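Local structure of CAIP (Helicobacter cinaedi, 5LBH) at residues A[7-18]-A[99-110]. The protein is a Dps-like mini-ferritin that binds iron, probably to oxidise and store it, and acts as an antigen promoting atherosclerotic inflammation through macrophage differentiation into foam cells. Numbering follows the deposited sequence.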
loop_
_atom_site.group_PDB
_atom_site.type_symbol
_atom_site.label_atom_id
_atom_site.label_comp_id
_atom_site.label_asym_id
_atom_site.label_seq_id
_atom_site.Cartn_x
_atom_site.Cartn_y
_atom_site.Cartn_z
ATOM N N LEU A 7 37.181 -17.287 8.770
ATOM C CA LEU A 7 36.395 -17.596 7.577
ATOM C C LEU A 7 35.446 -16.454 7.233
ATOM O O LEU A 7 35.244 -16.145 6.054
ATOM C CB LEU A 7 35.644 -18.915 7.767
ATOM C CG LEU A 7 36.421 -20.172 7.365
ATOM C CD1 LEU A 7 35.721 -21.420 7.846
ATOM C CD2 LEU A 7 36.548 -20.230 5.843
ATOM N N LEU A 8 34.850 -15.825 8.251
ATOM C CA LEU A 8 33.968 -14.688 8.022
ATOM C C LEU A 8 34.680 -13.526 7.322
ATOM O O LEU A 8 34.116 -12.927 6.400
ATOM C CB LEU A 8 33.364 -14.221 9.342
ATOM C CG LEU A 8 32.265 -15.042 10.019
ATOM C CD1 LEU A 8 32.052 -14.492 11.431
ATOM C CD2 LEU A 8 30.953 -15.074 9.225
ATOM N N LYS A 9 35.903 -13.160 7.757
ATOM C CA LYS A 9 36.558 -12.023 7.093
ATOM C C LYS A 9 37.055 -12.397 5.710
ATOM O O LYS A 9 37.160 -11.532 4.836
ATOM C CB LYS A 9 37.703 -11.411 7.900
ATOM C CG LYS A 9 37.685 -11.580 9.368
ATOM C CD LYS A 9 38.634 -10.589 10.013
ATOM C CE LYS A 9 39.949 -10.526 9.258
ATOM N NZ LYS A 9 40.796 -9.401 9.760
ATOM N N GLN A 10 37.365 -13.670 5.491
ATOM C CA GLN A 10 37.668 -14.110 4.137
ATOM C C GLN A 10 36.441 -13.932 3.237
ATOM O O GLN A 10 36.534 -13.370 2.136
ATOM C CB GLN A 10 38.162 -15.562 4.172
ATOM C CG GLN A 10 38.513 -16.132 2.807
ATOM C CD GLN A 10 39.742 -15.482 2.212
ATOM O OE1 GLN A 10 40.747 -15.289 2.890
ATOM N NE2 GLN A 10 39.657 -15.113 0.954
ATOM N N ILE A 11 35.267 -14.362 3.714
ATOM C CA ILE A 11 34.023 -14.115 2.981
ATOM C C ILE A 11 33.841 -12.614 2.729
ATOM O O ILE A 11 33.432 -12.190 1.642
ATOM C CB ILE A 11 32.827 -14.691 3.766
ATOM C CG1 ILE A 11 32.959 -16.214 3.957
ATOM C CG2 ILE A 11 31.524 -14.320 3.078
ATOM C CD1 ILE A 11 31.704 -16.939 4.114
ATOM N N GLN A 12 34.138 -11.792 3.739
ATOM C CA GLN A 12 34.005 -10.350 3.603
ATOM C C GLN A 12 34.867 -9.820 2.458
ATOM O O GLN A 12 34.382 -9.082 1.590
ATOM C CB GLN A 12 34.376 -9.672 4.923
ATOM C CG GLN A 12 34.093 -8.185 4.942
ATOM C CD GLN A 12 34.840 -7.444 6.031
ATOM O OE1 GLN A 12 35.558 -8.040 6.823
ATOM N NE2 GLN A 12 34.676 -6.129 6.069
ATOM N N ALA A 13 36.150 -10.200 2.436
ATOM C CA ALA A 13 37.058 -9.676 1.420
ATOM C C ALA A 13 36.652 -10.128 0.021
ATOM O O ALA A 13 36.679 -9.334 -0.929
ATOM C CB ALA A 13 38.495 -10.090 1.734
ATOM N N ASP A 14 36.288 -11.400 -0.132
ATOM C CA ASP A 14 35.877 -11.863 -1.449
ATOM C C ASP A 14 34.545 -11.249 -1.863
ATOM O O ASP A 14 34.324 -11.030 -3.064
ATOM C CB ASP A 14 35.817 -13.390 -1.480
ATOM C CG ASP A 14 37.197 -14.038 -1.341
ATOM O OD1 ASP A 14 38.173 -13.632 -2.029
ATOM O OD2 ASP A 14 37.300 -14.971 -0.522
ATOM N N ALA A 15 33.642 -10.977 -0.900
ATOM C CA ALA A 15 32.389 -10.298 -1.244
ATOM C C ALA A 15 32.656 -8.912 -1.816
ATOM O O ALA A 15 32.021 -8.509 -2.798
ATOM C CB ALA A 15 31.449 -10.193 -0.042
ATOM N N SER A 16 33.583 -8.158 -1.214
ATOM C CA SER A 16 33.809 -6.802 -1.714
ATOM C C SER A 16 34.425 -6.822 -3.108
ATOM O O SER A 16 34.115 -5.955 -3.926
ATOM C CB SER A 16 34.672 -5.973 -0.746
ATOM O OG SER A 16 36.017 -6.395 -0.692
ATOM N N VAL A 17 35.279 -7.803 -3.404
ATOM C CA VAL A 17 35.840 -7.904 -4.750
ATOM C C VAL A 17 34.780 -8.364 -5.742
ATOM O O VAL A 17 34.669 -7.824 -6.843
ATOM C CB VAL A 17 37.073 -8.825 -4.742
ATOM C CG1 VAL A 17 37.552 -9.114 -6.167
ATOM C CG2 VAL A 17 38.191 -8.180 -3.901
ATOM N N PHE A 18 33.969 -9.355 -5.361
ATOM C CA PHE A 18 32.904 -9.832 -6.239
ATOM C C PHE A 18 31.887 -8.728 -6.498
ATOM O O PHE A 18 31.368 -8.588 -7.620
ATOM C CB PHE A 18 32.227 -11.047 -5.607
ATOM C CG PHE A 18 31.311 -11.780 -6.534
ATOM C CD1 PHE A 18 29.950 -11.876 -6.269
ATOM C CD2 PHE A 18 31.812 -12.388 -7.678
ATOM C CE1 PHE A 18 29.105 -12.562 -7.140
ATOM C CE2 PHE A 18 30.969 -13.072 -8.550
ATOM C CZ PHE A 18 29.615 -13.160 -8.282
ATOM N N ASP A 99 32.522 -18.466 -9.505
ATOM C CA ASP A 99 32.670 -17.809 -8.210
ATOM C C ASP A 99 31.657 -18.312 -7.190
ATOM O O ASP A 99 31.970 -18.359 -5.995
ATOM C CB ASP A 99 32.586 -16.287 -8.355
ATOM C CG ASP A 99 33.879 -15.681 -8.907
ATOM O OD1 ASP A 99 34.903 -16.386 -8.931
ATOM O OD2 ASP A 99 33.883 -14.497 -9.288
ATOM N N TYR A 100 30.449 -18.684 -7.631
ATOM C CA TYR A 100 29.450 -19.246 -6.719
ATOM C C TYR A 100 29.920 -20.565 -6.112
ATOM O O TYR A 100 29.619 -20.866 -4.953
ATOM C CB TYR A 100 28.123 -19.467 -7.440
ATOM C CG TYR A 100 27.237 -18.273 -7.481
ATOM C CD1 TYR A 100 27.681 -17.040 -7.038
ATOM C CD2 TYR A 100 25.936 -18.388 -7.901
ATOM C CE1 TYR A 100 26.857 -15.940 -7.057
ATOM C CE2 TYR A 100 25.101 -17.299 -7.924
ATOM C CZ TYR A 100 25.564 -16.081 -7.502
ATOM O OH TYR A 100 24.725 -14.994 -7.537
ATOM N N GLU A 101 30.610 -21.393 -6.907
ATOM C CA GLU A 101 31.146 -22.646 -6.391
ATOM C C GLU A 101 32.198 -22.368 -5.335
ATOM O O GLU A 101 32.345 -23.128 -4.369
ATOM C CB GLU A 101 31.815 -23.444 -7.509
ATOM C CG GLU A 101 31.039 -23.494 -8.777
ATOM C CD GLU A 101 30.341 -24.784 -8.964
ATOM O OE1 GLU A 101 29.827 -25.297 -7.946
ATOM O OE2 GLU A 101 30.270 -25.249 -10.129
ATOM N N TYR A 102 32.943 -21.282 -5.514
ATOM C CA TYR A 102 33.914 -20.875 -4.518
ATOM C C TYR A 102 33.225 -20.428 -3.236
ATOM O O TYR A 102 33.570 -20.889 -2.145
ATOM C CB TYR A 102 34.779 -19.768 -5.098
ATOM C CG TYR A 102 35.674 -19.116 -4.093
ATOM C CD1 TYR A 102 35.381 -17.842 -3.606
ATOM C CD2 TYR A 102 36.796 -19.770 -3.609
ATOM C CE1 TYR A 102 36.202 -17.230 -2.685
ATOM C CE2 TYR A 102 37.614 -19.173 -2.693
ATOM C CZ TYR A 102 37.317 -17.901 -2.227
ATOM O OH TYR A 102 38.138 -17.294 -1.295
ATOM N N PHE A 103 32.221 -19.560 -3.347
ATOM C CA PHE A 103 31.481 -19.134 -2.161
ATOM C C PHE A 103 30.782 -20.312 -1.495
ATOM O O PHE A 103 30.683 -20.360 -0.264
ATOM C CB PHE A 103 30.475 -18.039 -2.523
ATOM C CG PHE A 103 31.074 -16.650 -2.625
ATOM C CD1 PHE A 103 31.470 -15.953 -1.490
ATOM C CD2 PHE A 103 31.227 -16.030 -3.865
ATOM C CE1 PHE A 103 31.991 -14.646 -1.585
ATOM C CE2 PHE A 103 31.749 -14.749 -3.974
ATOM C CZ PHE A 103 32.143 -14.059 -2.836
ATOM N N LEU A 104 30.306 -21.282 -2.277
ATOM C CA LEU A 104 29.665 -22.443 -1.663
ATOM C C LEU A 104 30.635 -23.184 -0.739
ATOM O O LEU A 104 30.297 -23.474 0.418
ATOM C CB LEU A 104 29.099 -23.368 -2.737
ATOM C CG LEU A 104 28.547 -24.705 -2.252
ATOM C CD1 LEU A 104 27.244 -24.548 -1.472
ATOM C CD2 LEU A 104 28.317 -25.598 -3.445
ATOM N N LYS A 105 31.863 -23.467 -1.219
ATOM C CA LYS A 105 32.877 -24.085 -0.355
ATOM C C LYS A 105 33.102 -23.258 0.905
ATOM O O LYS A 105 33.093 -23.787 2.020
ATOM C CB LYS A 105 34.201 -24.255 -1.096
ATOM C CG LYS A 105 34.313 -25.461 -2.006
ATOM C CD LYS A 105 35.766 -25.642 -2.444
ATOM C CE LYS A 105 36.249 -24.522 -3.387
ATOM N NZ LYS A 105 35.879 -24.769 -4.818
ATOM N N LEU A 106 33.262 -21.943 0.738
ATOM C CA LEU A 106 33.548 -21.054 1.858
ATOM C C LEU A 106 32.440 -21.101 2.914
ATOM O O LEU A 106 32.712 -21.276 4.110
ATOM C CB LEU A 106 33.713 -19.641 1.324
ATOM C CG LEU A 106 34.859 -18.782 1.802
ATOM C CD1 LEU A 106 36.126 -19.615 1.726
ATOM C CD2 LEU A 106 34.941 -17.543 0.911
ATOM N N PHE A 107 31.178 -21.002 2.486
ATOM C CA PHE A 107 30.084 -21.028 3.451
ATOM C C PHE A 107 29.900 -22.411 4.051
ATOM O O PHE A 107 29.545 -22.529 5.233
ATOM C CB PHE A 107 28.786 -20.567 2.801
ATOM C CG PHE A 107 28.657 -19.091 2.739
ATOM C CD1 PHE A 107 28.408 -18.354 3.899
ATOM C CD2 PHE A 107 28.814 -18.420 1.533
ATOM C CE1 PHE A 107 28.286 -16.978 3.848
ATOM C CE2 PHE A 107 28.696 -17.041 1.482
ATOM C CZ PHE A 107 28.434 -16.323 2.639
ATOM N N THR A 108 30.162 -23.459 3.272
ATOM C CA THR A 108 30.101 -24.807 3.823
ATOM C C THR A 108 31.122 -24.991 4.934
ATOM O O THR A 108 30.795 -25.494 6.012
ATOM C CB THR A 108 30.322 -25.837 2.718
ATOM O OG1 THR A 108 29.387 -25.598 1.658
ATOM C CG2 THR A 108 30.182 -27.244 3.259
ATOM N N GLU A 109 32.363 -24.573 4.700
ATOM C CA GLU A 109 33.363 -24.769 5.734
ATOM C C GLU A 109 33.083 -23.883 6.945
ATOM O O GLU A 109 33.311 -24.303 8.081
ATOM C CB GLU A 109 34.759 -24.545 5.157
ATOM C CG GLU A 109 35.881 -24.839 6.158
ATOM C CD GLU A 109 35.807 -26.273 6.763
ATOM O OE1 GLU A 109 35.291 -27.197 6.075
ATOM O OE2 GLU A 109 36.257 -26.449 7.925
ATOM N N LEU A 110 32.532 -22.689 6.730
ATOM C CA LEU A 110 32.092 -21.860 7.850
ATOM C C LEU A 110 31.050 -22.571 8.702
ATOM O O LEU A 110 31.094 -22.503 9.935
ATOM C CB LEU A 110 31.525 -20.536 7.329
ATOM C CG LEU A 110 30.839 -19.596 8.332
ATOM C CD1 LEU A 110 31.771 -19.166 9.440
ATOM C CD2 LEU A 110 30.241 -18.383 7.632
#
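D99 meets the edge of the F18 ring, D99 OD2 lying 3.3 Å from F18 CE2 and near the ring plane; this suits a carboxylate, because aromatic edge hydrogens carry slight positive charge, while K21 supplies the same oxygen with a salt bridge. Y100, its broad ring suited to packing among several helices, lends CE1 to F18 and otherwise faces helices 34-61 and 120-144. Y102 hydrogen-bonds across to 7-18, tyrosine being long enough to bring a hydroxyl to a buried carboxylate. A chi1 of 171° swings its ring away from the backbone N, and Y102 OH donates to D14 OD2 over 2.6 Å, from above the carboxylate plane. From the opposite face Q10 NE2 donates to the same oxygen, and backbone N-H groups of K78 and I79 bind OD1; this grip on both oxygens would probably favour the charged form. F103 is a knob among I11, D14, A15 and F18; its edge points at the face of F18 in a T-shaped pair, centroids 5.6 Å apart. The branched L106 fills the next hole, between L7, Q10, I11 and D14, L106 CG 3.9 Å from I11 CG1. F107 turns a face to I11, whose CD1 sits 3.5 Å from the ring centroid as a CH-pi contact. E109 offers aliphatic CG to L7 CD1, leaving OE2 to Q113. Apolar L110 closes the row, its forked end meeting L8. The axes of 7-18 and 99-110 approach to 10.1 Å; such knobs-into-holes packing, usual in helical bundles, here joins antiparallel helices 4-28 and 89-116 of the ferritin-like four-helix bundle.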